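Local coordinates for protein aminoglycoside 3'-phosphotransferase AphA1-IAB (Acinetobacter baumannii, PDB 4GKH) that catalyses transfer of a phosphate from a nucleoside triphosphate to the 3'-hydroxyl of kanamycin and related aminoglycosides, giving resistance to these antibiotics, at residues A[184-189]-A[265-270]; A[127-132]-A[228-233]; A[73-78]-A[219-224]. All blocks are in the same frame, centred on the assembly; numbering follows the deposited sequence.

The three contacts interlock along the chain, whose segments come in the order 73-78, 127-132, 184-189, 219-224, 228-233, 265-270, so that each contact crosses the other two. Interaction 3 joins helix 61-76, beside the five-stranded sheet, to the loop ahead of strand 224-225. Interaction 2 pairs helices 118-133 and 227-237 in the helical lobe. Its centre is about 14 Å from that of interaction 3 and 18 Å from that of interaction 1, which seats a loop against helix 259-269; the centres of 1 and 3 are 23 Å apart. Interaction 2 touches both, through Gln228 with His265 and Leu132 with Leu76. Interactions 1 and 3 stay apart but meet kanamycin from separate parts of the kinase-like fold.

Interaction 1 (A[184-189]-A[265-270]); sequences HKLLPF and HLMLDE. With KAN (kanamycin a), chain M.
Leu186 and Phe189, from the loop that follows helix 176-184, meet Met267 and His265 of helix 259-269 at two separate points, which together bury only 122 Å². The first is apolar. Leu186 presents its CD1 methyl to the SE atom of Met267, here selenomethionine, at 3.8 Å, and the two side chains pass each other at a slant. The Met267 chain is extended at chi2 (-177°), which carries SE out to Leu186; the bend at chi3 only turns CE.

The second point is between rings. CZ of Phe189 lies 3.9 Å from CE1 of His265, and the approach is oblique to both ring planes. The loop that carries Phe189 has a cis peptide bond before Pro188. The same ring makes an edge-to-face contact with Phe264 and a cation-pi contact with Arg146, while His265 ND1 is hydrogen-bonded to the carbonyl of Lys261.

The polar interactions lie toward the C-terminal end of segment 265-270, at the bound antibiotic. Kanamycin donates from N2 to the backbone O of Asp269 at 2.7 Å, and from N3 to OE1 of Glu270, also at 2.7 Å. Both amines belong to the central 2-deoxystreptamine ring. A bend at chi2 (-69°) brings Glu270 OE1 round to N3, while the other oxygen, OE2, is held by Arg171 in a salt bridge and by the backbone N of Asp168.

The chemistry is therefore divided: between the two segments the contacts are of the van der Waals kind, whereas directional bonds concentrate at Asp269 and Glu270, beside the drug. The carboxylate of Glu270, held in place through OE2, would be expected to favour a protonated amine at N3, although Arg171 shares its charge.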
# COMPACT_ATOMS: atom_id res chain seq x y z
N HIS A 184 16.67 -1.77 15.58
CA HIS A 184 17.70 -2.77 15.33
C HIS A 184 17.89 -3.78 16.47
O HIS A 184 18.44 -4.86 16.27
CB HIS A 184 19.02 -2.13 14.88
CG HIS A 184 18.99 -1.65 13.46
ND1 HIS A 184 18.32 -0.51 13.08
CD2 HIS A 184 19.48 -2.20 12.32
CE1 HIS A 184 18.42 -0.36 11.77
NE2 HIS A 184 19.12 -1.38 11.29
N LYS A 185 17.37 -3.44 17.64
CA LYS A 185 17.39 -4.37 18.78
C LYS A 185 16.47 -5.59 18.64
O LYS A 185 16.65 -6.58 19.35
CB LYS A 185 17.13 -3.60 20.08
CG LYS A 185 18.18 -2.54 20.33
CD LYS A 185 17.77 -1.56 21.41
CE LYS A 185 18.82 -0.47 21.57
NZ LYS A 185 18.45 0.52 22.62
N LEU A 186 15.50 -5.53 17.73
CA LEU A 186 14.61 -6.66 17.47
C LEU A 186 15.22 -7.72 16.54
O LEU A 186 14.84 -8.90 16.59
CB LEU A 186 13.30 -6.14 16.85
CG LEU A 186 12.65 -4.93 17.52
CD1 LEU A 186 11.64 -4.28 16.58
CD2 LEU A 186 11.98 -5.30 18.83
N LEU A 187 16.15 -7.30 15.69
CA LEU A 187 16.77 -8.17 14.69
C LEU A 187 17.79 -9.14 15.31
O LEU A 187 18.42 -8.80 16.32
CB LEU A 187 17.43 -7.32 13.58
CG LEU A 187 16.49 -6.52 12.66
CD1 LEU A 187 17.25 -5.77 11.56
CD2 LEU A 187 15.42 -7.44 12.06
N PRO A 188 17.97 -10.32 14.71
CA PRO A 188 17.35 -10.77 13.46
C PRO A 188 16.32 -11.90 13.61
O PRO A 188 16.25 -12.56 14.64
CB PRO A 188 18.55 -11.28 12.66
CG PRO A 188 19.47 -11.85 13.72
CD PRO A 188 19.15 -11.15 15.04
N PHE A 189 15.53 -12.10 12.55
CA PHE A 189 14.61 -13.24 12.48
C PHE A 189 14.63 -13.85 11.07
O PHE A 189 15.00 -13.18 10.11
CB PHE A 189 13.19 -12.83 12.87
CG PHE A 189 12.63 -11.70 12.04
CD1 PHE A 189 11.94 -11.96 10.87
CD2 PHE A 189 12.77 -10.38 12.45
CE1 PHE A 189 11.42 -10.94 10.11
CE2 PHE A 189 12.25 -9.35 11.69
CZ PHE A 189 11.57 -9.62 10.52
N HIS A 265 7.90 -4.57 11.86
CA HIS A 265 7.33 -4.01 10.64
C HIS A 265 6.59 -2.70 10.86
O HIS A 265 6.58 -1.84 9.97
CB HIS A 265 6.45 -5.05 9.92
CG HIS A 265 7.25 -6.14 9.27
ND1 HIS A 265 7.58 -7.31 9.92
CD2 HIS A 265 7.84 -6.21 8.05
CE1 HIS A 265 8.31 -8.07 9.12
NE2 HIS A 265 8.49 -7.42 7.98
N LEU A 266 6.00 -2.53 12.04
CA LEU A 266 5.40 -1.26 12.43
C LEU A 266 6.48 -0.18 12.51
O LEU A 266 6.30 0.94 12.03
CB LEU A 266 4.74 -1.39 13.80
CG LEU A 266 3.47 -2.24 13.82
CD1 LEU A 266 3.01 -2.48 15.25
CD2 LEU A 266 2.41 -1.53 13.01
N MSE A 267 7.60 -0.53 13.12
CA MSE A 267 8.67 0.44 13.24
C MSE A 267 9.26 0.78 11.87
O MSE A 267 9.56 1.93 11.57
CB MSE A 267 9.73 -0.06 14.22
CG MSE A 267 9.24 -0.14 15.66
SE MSE A 267 10.62 -0.68 16.88
CE MSE A 267 11.38 1.06 17.21
N LEU A 268 9.37 -0.22 11.00
CA LEU A 268 9.94 0.04 9.67
C LEU A 268 9.05 0.99 8.88
O LEU A 268 9.55 1.86 8.16
CB LEU A 268 10.15 -1.27 8.91
CG LEU A 268 10.80 -1.22 7.52
CD1 LEU A 268 12.22 -0.68 7.61
CD2 LEU A 268 10.79 -2.61 6.90
N ASP A 269 7.74 0.85 9.04
CA ASP A 269 6.83 1.71 8.28
C ASP A 269 6.88 3.17 8.72
O ASP A 269 6.43 4.05 7.97
CB ASP A 269 5.38 1.16 8.29
CG ASP A 269 4.54 1.70 7.13
OD1 ASP A 269 5.01 1.68 5.98
OD2 ASP A 269 3.39 2.13 7.35
N GLU A 270 7.42 3.44 9.91
CA GLU A 270 7.61 4.84 10.36
C GLU A 270 8.49 5.64 9.40
O GLU A 270 8.39 6.87 9.31
CB GLU A 270 8.23 4.90 11.77
CG GLU A 270 7.43 4.22 12.89
CD GLU A 270 6.12 4.93 13.24
OE1 GLU A 270 5.45 5.47 12.33
OE2 GLU A 270 5.76 4.93 14.44
C1 KAN M . 1.06 7.02 5.62
C2 KAN M . 0.34 6.39 4.44
C3 KAN M . 1.29 5.80 3.42
C4 KAN M . 2.20 6.92 2.92
C5 KAN M . 2.96 7.48 4.10
C6 KAN M . 3.82 8.60 3.52
C7 KAN M . 2.48 5.38 10.44
C8 KAN M . 1.27 6.18 10.05
C9 KAN M . 0.95 5.87 8.57
C10 KAN M . 2.11 6.29 7.64
C11 KAN M . 3.33 5.43 8.06
C12 KAN M . 3.67 5.72 9.52
C13 KAN M . -0.85 6.74 11.17
C14 KAN M . -1.26 6.48 12.62
C15 KAN M . -1.86 5.11 12.87
C16 KAN M . -3.08 4.95 11.99
C17 KAN M . -2.60 5.10 10.55
C18 KAN M . -3.69 4.77 9.51
N1 KAN M . 4.62 9.22 4.58
N2 KAN M . 4.48 5.79 7.21
N3 KAN M . 2.77 5.75 11.84
N4 KAN M . -2.28 5.00 14.27
O5 KAN M . 2.01 7.99 5.07
O6 KAN M . -0.54 5.36 4.94
O7 KAN M . 0.50 5.27 2.35
O8 KAN M . 3.15 6.41 1.97
O9 KAN M . 1.81 5.99 6.27
O10 KAN M . -0.33 6.44 8.18
O11 KAN M . 0.21 5.81 10.97
O12 KAN M . -2.00 6.41 10.34
O13 KAN M . -0.10 6.74 13.41
O14 KAN M . -3.60 3.65 12.19
O15 KAN M . -3.10 4.75 8.18

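Interaction 2 (A[127-132]-A[228-233])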
# COMPACT_ATOMS: atom_id res chain seq x y z
N VAL A 127 -9.31 -12.70 3.75
CA VAL A 127 -9.42 -13.60 2.59
C VAL A 127 -8.57 -13.08 1.43
O VAL A 127 -7.86 -13.84 0.75
CB VAL A 127 -10.89 -13.74 2.12
CG1 VAL A 127 -10.94 -14.43 0.75
CG2 VAL A 127 -11.73 -14.49 3.15
N PHE A 128 -8.65 -11.77 1.22
CA PHE A 128 -7.94 -11.10 0.14
C PHE A 128 -6.43 -11.18 0.36
O PHE A 128 -5.66 -11.41 -0.57
CB PHE A 128 -8.40 -9.64 0.05
CG PHE A 128 -7.96 -8.92 -1.19
CD1 PHE A 128 -6.75 -8.24 -1.23
CD2 PHE A 128 -8.77 -8.88 -2.31
CE1 PHE A 128 -6.34 -7.56 -2.39
CE2 PHE A 128 -8.38 -8.20 -3.46
CZ PHE A 128 -7.16 -7.52 -3.48
N LEU A 129 -6.01 -10.97 1.60
CA LEU A 129 -4.60 -11.04 1.96
C LEU A 129 -4.09 -12.47 1.85
O LEU A 129 -2.96 -12.69 1.38
CB LEU A 129 -4.38 -10.47 3.38
CG LEU A 129 -2.94 -10.23 3.82
CD1 LEU A 129 -2.24 -9.28 2.86
CD2 LEU A 129 -2.89 -9.67 5.24
N ARG A 130 -4.91 -13.44 2.24
CA ARG A 130 -4.55 -14.84 2.07
C ARG A 130 -4.31 -15.17 0.59
O ARG A 130 -3.36 -15.89 0.26
CB ARG A 130 -5.63 -15.78 2.66
CG ARG A 130 -5.54 -15.96 4.18
CD ARG A 130 -6.79 -16.61 4.74
NE ARG A 130 -7.01 -17.94 4.20
CZ ARG A 130 -6.48 -19.05 4.71
NH1 ARG A 130 -5.69 -18.98 5.78
NH2 ARG A 130 -6.73 -20.22 4.15
N ARG A 131 -5.16 -14.64 -0.29
CA ARG A 131 -4.99 -14.84 -1.73
C ARG A 131 -3.64 -14.30 -2.19
O ARG A 131 -2.87 -15.01 -2.85
CB ARG A 131 -6.08 -14.14 -2.54
CG ARG A 131 -7.42 -14.84 -2.58
CD ARG A 131 -8.48 -13.95 -3.22
NE ARG A 131 -8.18 -13.63 -4.61
CZ ARG A 131 -8.84 -12.71 -5.33
NH1 ARG A 131 -8.50 -12.49 -6.59
NH2 ARG A 131 -9.83 -12.02 -4.77
N LEU A 132 -3.38 -13.05 -1.85
CA LEU A 132 -2.11 -12.41 -2.22
C LEU A 132 -0.91 -13.21 -1.74
O LEU A 132 0.05 -13.46 -2.49
CB LEU A 132 -2.03 -10.99 -1.64
CG LEU A 132 -0.77 -10.21 -2.04
CD1 LEU A 132 -0.79 -9.92 -3.53
CD2 LEU A 132 -0.68 -8.92 -1.22
N GLN A 228 4.88 -7.85 6.84
CA GLN A 228 4.89 -6.52 6.21
C GLN A 228 3.46 -6.05 5.96
O GLN A 228 3.15 -4.88 6.14
CB GLN A 228 5.65 -6.54 4.88
CG GLN A 228 5.46 -5.24 4.06
CD GLN A 228 5.99 -4.01 4.79
OE1 GLN A 228 6.86 -4.11 5.66
NE2 GLN A 228 5.46 -2.83 4.44
N ASP A 229 2.60 -6.96 5.53
CA ASP A 229 1.22 -6.60 5.22
C ASP A 229 0.35 -6.70 6.46
O ASP A 229 -0.51 -5.84 6.70
CB ASP A 229 0.66 -7.49 4.09
CG ASP A 229 1.31 -7.18 2.72
OD1 ASP A 229 1.81 -6.04 2.53
OD2 ASP A 229 1.31 -8.08 1.84
N LEU A 230 0.56 -7.75 7.24
CA LEU A 230 -0.22 -7.94 8.45
C LEU A 230 -0.05 -6.76 9.41
O LEU A 230 -1.02 -6.31 10.01
CB LEU A 230 0.16 -9.24 9.14
CG LEU A 230 -0.26 -10.55 8.46
CD1 LEU A 230 0.56 -11.69 9.03
CD2 LEU A 230 -1.77 -10.79 8.66
N ALA A 231 1.18 -6.24 9.53
CA ALA A 231 1.45 -5.20 10.53
C ALA A 231 0.72 -3.91 10.20
O ALA A 231 0.12 -3.27 11.08
CB ALA A 231 2.96 -4.92 10.64
N ILE A 232 0.78 -3.52 8.94
CA ILE A 232 0.20 -2.25 8.53
C ILE A 232 -1.31 -2.27 8.65
O ILE A 232 -1.91 -1.30 9.11
CB ILE A 232 0.67 -1.87 7.12
CG1 ILE A 232 2.18 -1.58 7.16
CG2 ILE A 232 -0.11 -0.67 6.59
CD1 ILE A 232 2.76 -1.00 5.86
N LEU A 233 -1.94 -3.38 8.27
CA LEU A 233 -3.39 -3.46 8.38
C LEU A 233 -3.80 -3.52 9.85
O LEU A 233 -4.79 -2.90 10.27
CB LEU A 233 -3.93 -4.69 7.62
CG LEU A 233 -5.46 -4.82 7.62
CD1 LEU A 233 -6.11 -3.55 7.10
CD2 LEU A 233 -5.90 -6.03 6.79
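Leu129 packs over the base of Asp229, with CD1 3.6 Å from Asp229 CB, and this is the tight part of the contact. Its second branch, CD2, reaches CD2 of Leu230 at 3.8 Å. One turn further on, Leu132 comes at about a right angle and lays CD2 3.7 Å from Asp229 OD2. Both leucines hold CG opposite the backbone N (chi1 -169° and -177°), which carries their branches across the gap. Two leucine methyls, Leu129 CD1 and Leu132 CD2, thus lie against the Asp229 side chain, whose polar needs are met elsewhere: OD2 by His133 NE2 and the backbone N of His197, OD1 by the backbone N of Gly198. Those last two residues directly precede Asp199, the probable proton acceptor, and an aspartate on this helix holding the catalytic loop by its backbone is an arrangement known from protein kinases.

The looser side is plain from the geometry. The two short helical segments run nearly antiparallel (160°) with their axes 11.5 Å apart at closest, too far for backbone contact. Leu233 points toward helix 118-133, but its CD2 stays 5.0 Å from Leu129 CD2. Val127, Arg130 and Arg131 face solvent, where Arg130 NH1 bonds to the carbonyl of Tyr252.

Interaction 3 (A[73-78]-A[219-224]). With KAN (kanamycin a), chain M.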
# COMPACT_ATOMS: atom_id res chain seq x y z
N LEU A 73 2.25 -3.00 -11.19
CA LEU A 73 0.87 -3.15 -11.67
C LEU A 73 0.84 -4.09 -12.86
O LEU A 73 -0.03 -4.96 -12.97
CB LEU A 73 0.28 -1.81 -12.14
CG LEU A 73 -0.34 -0.80 -11.19
CD1 LEU A 73 -0.53 0.52 -11.93
CD2 LEU A 73 -1.67 -1.31 -10.67
N ASN A 74 1.78 -3.89 -13.76
CA ASN A 74 1.86 -4.73 -14.96
C ASN A 74 2.03 -6.20 -14.60
O ASN A 74 1.42 -7.07 -15.23
CB ASN A 74 2.98 -4.23 -15.86
CG ASN A 74 2.99 -4.91 -17.21
OD1 ASN A 74 2.06 -4.76 -18.00
ND2 ASN A 74 4.06 -5.65 -17.49
N TRP A 75 2.82 -6.48 -13.56
CA TRP A 75 3.07 -7.86 -13.14
C TRP A 75 1.91 -8.47 -12.37
O TRP A 75 1.43 -9.57 -12.69
CB TRP A 75 4.35 -7.97 -12.30
CG TRP A 75 4.49 -9.34 -11.73
CD1 TRP A 75 4.82 -10.50 -12.42
CD2 TRP A 75 4.24 -9.74 -10.38
NE1 TRP A 75 4.80 -11.57 -11.56
CE2 TRP A 75 4.46 -11.13 -10.31
CE3 TRP A 75 3.88 -9.04 -9.23
CZ2 TRP A 75 4.32 -11.84 -9.12
CZ3 TRP A 75 3.72 -9.76 -8.04
CH2 TRP A 75 3.95 -11.14 -8.00
N LEU A 76 1.46 -7.76 -11.34
CA LEU A 76 0.55 -8.35 -10.36
C LEU A 76 -0.86 -8.57 -10.92
O LEU A 76 -1.64 -9.37 -10.39
CB LEU A 76 0.53 -7.48 -9.10
CG LEU A 76 -0.31 -7.95 -7.92
CD1 LEU A 76 0.08 -9.36 -7.48
CD2 LEU A 76 -0.15 -6.96 -6.76
N THR A 77 -1.18 -7.88 -12.01
CA THR A 77 -2.51 -7.97 -12.60
C THR A 77 -2.85 -9.39 -13.09
O THR A 77 -4.03 -9.75 -13.22
CB THR A 77 -2.69 -6.96 -13.74
OG1 THR A 77 -4.01 -7.08 -14.28
CG2 THR A 77 -1.68 -7.21 -14.84
N ALA A 78 -1.83 -10.20 -13.34
CA ALA A 78 -2.05 -11.60 -13.71
C ALA A 78 -2.63 -12.40 -12.55
O ALA A 78 -3.27 -13.45 -12.75
CB ALA A 78 -0.75 -12.22 -14.19
N GLY A 219 3.10 0.23 -5.52
CA GLY A 219 4.49 0.57 -5.76
C GLY A 219 5.54 -0.15 -4.92
O GLY A 219 6.71 -0.18 -5.29
N ARG A 220 5.13 -0.71 -3.78
CA ARG A 220 6.06 -1.40 -2.89
C ARG A 220 5.90 -2.93 -2.94
O ARG A 220 6.48 -3.65 -2.10
CB ARG A 220 5.89 -0.87 -1.44
CG ARG A 220 6.31 0.61 -1.26
CD ARG A 220 5.99 1.21 0.15
NE ARG A 220 6.38 2.62 0.18
CZ ARG A 220 5.73 3.60 0.83
NH1 ARG A 220 6.19 4.85 0.75
NH2 ARG A 220 4.65 3.34 1.55
N VAL A 221 5.15 -3.42 -3.92
CA VAL A 221 5.01 -4.88 -4.12
C VAL A 221 6.35 -5.60 -4.28
O VAL A 221 7.22 -5.15 -5.04
CB VAL A 221 4.09 -5.22 -5.34
CG1 VAL A 221 4.27 -6.68 -5.79
CG2 VAL A 221 2.63 -4.98 -4.99
N GLY A 222 6.51 -6.72 -3.59
CA GLY A 222 7.67 -7.57 -3.78
C GLY A 222 7.72 -8.67 -2.74
O GLY A 222 6.88 -8.72 -1.84
N ILE A 223 8.69 -9.58 -2.88
CA ILE A 223 8.87 -10.63 -1.88
C ILE A 223 9.35 -10.03 -0.55
O ILE A 223 10.36 -9.32 -0.50
CB ILE A 223 9.84 -11.72 -2.36
CG1 ILE A 223 9.30 -12.38 -3.65
CG2 ILE A 223 10.06 -12.75 -1.25
CD1 ILE A 223 10.29 -13.34 -4.34
N ALA A 224 8.62 -10.31 0.53
CA ALA A 224 8.96 -9.83 1.87
C ALA A 224 8.31 -10.75 2.92
O ALA A 224 7.59 -11.69 2.57
CB ALA A 224 8.51 -8.39 2.05
C1 KAN M . 1.06 7.02 5.62
C2 KAN M . 0.34 6.39 4.44
C3 KAN M . 1.29 5.80 3.42
C4 KAN M . 2.20 6.92 2.92
C5 KAN M . 2.96 7.48 4.10
C6 KAN M . 3.82 8.60 3.52
C7 KAN M . 2.48 5.38 10.44
C8 KAN M . 1.27 6.18 10.05
C9 KAN M . 0.95 5.87 8.57
C10 KAN M . 2.11 6.29 7.64
C11 KAN M . 3.33 5.43 8.06
C12 KAN M . 3.67 5.72 9.52
C13 KAN M . -0.85 6.74 11.17
C14 KAN M . -1.26 6.48 12.62
C15 KAN M . -1.86 5.11 12.87
C16 KAN M . -3.08 4.95 11.99
C17 KAN M . -2.60 5.10 10.55
C18 KAN M . -3.69 4.77 9.51
N1 KAN M . 4.62 9.22 4.58
N2 KAN M . 4.48 5.79 7.21
N3 KAN M . 2.77 5.75 11.84
N4 KAN M . -2.28 5.00 14.27
O5 KAN M . 2.01 7.99 5.07
O6 KAN M . -0.54 5.36 4.94
O7 KAN M . 0.50 5.27 2.35
O8 KAN M . 3.15 6.41 1.97
O9 KAN M . 1.81 5.99 6.27
O10 KAN M . -0.33 6.44 8.18
O11 KAN M . 0.21 5.81 10.97
O12 KAN M . -2.00 6.41 10.34
O13 KAN M . -0.10 6.74 13.41
O14 KAN M . -3.60 3.65 12.19
O15 KAN M . -3.10 4.75 8.18
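Val221 faces the last turns of helix 61-76, and its two methyl groups divide between Trp75 and Leu76. Its CB points toward the helix, yet comes within 4.2 Å of nothing in segment 73-78, so contact begins at the branches. CG1, opposite the backbone N with chi1 at 163°, reaches the six-membered part of the indole: it lies 3.9 Å from Trp75 CZ3 and 4.2 Å from Trp75 CE3, approaching obliquely. CG2 turns to the next residue and meets Leu76 CD2 at 3.8 Å. Trp75 and Leu76 each have CG anti to the backbone N, which directs both side chains toward Val221. The contact is wholly apolar and buries 102 Å².

Polar atoms nearby have other partners. The carbonyl of Val221 accepts a hydrogen bond from Arg72 NE, adding a second tie between this loop and helix 61-76, and Trp75 NE1 makes a weak bond to the carbonyl of Asn139.

Arg220, the preceding residue, extends from CG to NE in the direction of kanamycin. O8 of the drug lies at the guanidinium edge, near its plane, and accepts a weak hydrogen bond from Arg220 NH2 at 3.4 Å (N-H...O angle 149°). O8 sits on C4, next to the C3 hydroxyl that receives the phosphate, and the same NH2 makes a long, weak ion pair with Asp199.

The loop runs from strand 211-215 to strand 224-225, which pairs with strand 193-196. Helix 61-76 fits the position of the kinase C-helix: Leu73 packs on strands 85-91 and 94-100 of the five-stranded sheet, while Trp75 touches Val195 in strand 193-196, so the contact bridges the two lobes.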